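Local atomic coordinates of (R)-specific enoyl-CoA hydratase (Aeromonas punctata, PDB entry 1IQ6), a protein that catalyses the hydration of trans-2-enoyl-CoA with chains of four to six carbons to the corresponding (3R)-3-hydroxyacyl-CoA. Residues 63-68 and 94-99. Residues are numbered along the deposited sequence; the frame is centred on the assembly and turned at random.
Sequences SGLLGQ and VTAEVE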
loop_
_atom_site.group_PDB
_atom_site.type_symbol
_atom_site.label_atom_id
_atom_site.label_comp_id
_atom_site.label_asym_id
_atom_site.label_seq_id
_atom_site.Cartn_x
_atom_site.Cartn_y
_atom_site.Cartn_z
ATOM N N SER B 63 -2.737 6.486 3.607
ATOM C CA SER B 63 -1.789 6.733 4.688
ATOM C C SER B 63 -1.700 8.238 4.941
ATOM O O SER B 63 -1.648 8.681 6.087
ATOM C CB SER B 63 -0.410 6.170 4.326
ATOM O OG SER B 63 0.381 5.968 5.486
ATOM N N GLY B 64 -1.699 9.015 3.861
ATOM C CA GLY B 64 -1.633 10.459 3.985
ATOM C C GLY B 64 -2.856 11.041 4.677
ATOM O O GLY B 64 -2.734 11.875 5.570
ATOM N N LEU B 65 -4.041 10.609 4.263
ATOM C CA LEU B 65 -5.265 11.111 4.877
ATOM C C LEU B 65 -5.392 10.672 6.331
ATOM O O LEU B 65 -5.735 11.472 7.206
ATOM C CB LEU B 65 -6.490 10.632 4.095
ATOM C CG LEU B 65 -6.789 11.400 2.809
ATOM C CD1 LEU B 65 -7.946 10.740 2.069
ATOM C CD2 LEU B 65 -7.122 12.847 3.155
ATOM N N LEU B 66 -5.109 9.401 6.588
ATOM C CA LEU B 66 -5.210 8.858 7.935
ATOM C C LEU B 66 -4.233 9.499 8.913
ATOM O O LEU B 66 -4.586 9.784 10.055
ATOM C CB LEU B 66 -4.984 7.342 7.904
ATOM C CG LEU B 66 -6.024 6.501 7.153
ATOM C CD1 LEU B 66 -5.497 5.080 6.967
ATOM C CD2 LEU B 66 -7.344 6.500 7.921
ATOM N N GLY B 67 -3.006 9.739 8.461
ATOM C CA GLY B 67 -2.008 10.321 9.341
ATOM C C GLY B 67 -1.979 11.835 9.421
ATOM O O GLY B 67 -1.510 12.396 10.414
ATOM N N GLN B 68 -2.485 12.507 8.394
ATOM C CA GLN B 68 -2.464 13.962 8.379
ATOM C C GLN B 68 -3.783 14.634 8.747
ATOM O O GLN B 68 -3.784 15.730 9.310
ATOM C CB GLN B 68 -2.013 14.460 7.002
ATOM C CG GLN B 68 -0.619 14.002 6.604
ATOM C CD GLN B 68 0.473 14.610 7.467
ATOM O OE1 GLN B 68 1.639 14.233 7.367
ATOM N NE2 GLN B 68 0.099 15.560 8.315
ATOM N N VAL B 94 -6.993 11.675 -9.203
ATOM C CA VAL B 94 -7.828 10.775 -8.417
ATOM C C VAL B 94 -8.205 11.505 -7.139
ATOM O O VAL B 94 -7.587 12.508 -6.771
ATOM C CB VAL B 94 -7.103 9.470 -8.006
ATOM C CG1 VAL B 94 -6.671 8.707 -9.241
ATOM C CG2 VAL B 94 -5.922 9.781 -7.098
ATOM N N THR B 95 -9.233 11.002 -6.470
ATOM C CA THR B 95 -9.671 11.577 -5.209
ATOM C C THR B 95 -9.696 10.442 -4.187
ATOM O O THR B 95 -10.306 9.399 -4.430
ATOM C CB THR B 95 -11.077 12.202 -5.331
ATOM O OG1 THR B 95 -11.045 13.266 -6.294
ATOM C CG2 THR B 95 -11.532 12.766 -3.986
ATOM N N ALA B 96 -8.995 10.637 -3.076
ATOM C CA ALA B 96 -8.945 9.644 -2.008
ATOM C C ALA B 96 -9.923 10.130 -0.945
ATOM O O ALA B 96 -9.945 11.318 -0.618
ATOM C CB ALA B 96 -7.535 9.550 -1.438
ATOM N N GLU B 97 -10.730 9.215 -0.418
ATOM C CA GLU B 97 -11.732 9.571 0.587
ATOM C C GLU B 97 -11.757 8.567 1.730
ATOM O O GLU B 97 -11.745 7.359 1.494
ATOM C CB GLU B 97 -13.127 9.617 -0.060
ATOM C CG GLU B 97 -13.246 10.609 -1.214
ATOM C CD GLU B 97 -14.594 10.574 -1.924
ATOM O OE1 GLU B 97 -14.728 11.261 -2.963
ATOM O OE2 GLU B 97 -15.521 9.874 -1.456
ATOM N N VAL B 98 -11.776 9.069 2.964
ATOM C CA VAL B 98 -11.864 8.204 4.134
ATOM C C VAL B 98 -13.024 8.693 4.989
ATOM O O VAL B 98 -13.352 9.882 4.991
ATOM C CB VAL B 98 -10.559 8.196 4.993
ATOM C CG1 VAL B 98 -9.369 7.767 4.131
ATOM C CG2 VAL B 98 -10.327 9.556 5.640
ATOM N N GLU B 99 -13.663 7.764 5.687
ATOM C CA GLU B 99 -14.785 8.098 6.554
ATOM C C GLU B 99 -14.799 7.157 7.746
ATOM O O GLU B 99 -14.676 5.943 7.585
ATOM C CB GLU B 99 -16.112 7.981 5.799
ATOM C CG GLU B 99 -17.324 8.116 6.716
ATOM C CD GLU B 99 -18.648 8.147 5.975
ATOM O OE1 GLU B 99 -19.695 8.178 6.655
ATOM O OE2 GLU B 99 -18.651 8.144 4.725
#
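Leu65 drives its CD1 methyl against strand 94-99 between the side chains of Ala96 and Val98. CD1 lies 3.7 Å from Ala96 CB and 3.9 Å from Val98 CG1. The same CD1 comes 3.4 Å from Ala96 O, so one methyl covers a peptide group as well as two apolar side chains. With CG anti to its carbonyl carbon (chi1 -79°), Leu65 reaches the strand by CD1, and its CB packs 4.1 Å from Val98 CG1. The segment axes approach to 8.8 Å and cross at -45°; the nearest alpha carbons are those of Leu65 and Val98. The contact belongs to the hot-dog fold of the MaoC-like family, in which helix 55-68 is the sausage and the antiparallel sheet containing strand 93-103 the bun. Leu14 of the adjoining strand 11-17 touches both Leu65 and Ala96. Packing slackens toward Leu66, whose CD2 stands 4.5 Å from Val98 CG1. On the strand's other face, Thr95, Glu97 and Glu99 are partly exposed; Thr95 OG1 hydrogen-bonds Ser15 OG. Across the helix, Ser63 OG and Gln68 OE1 hydrogen-bond Asp32 OD2 and Phe33 N of the second subunit.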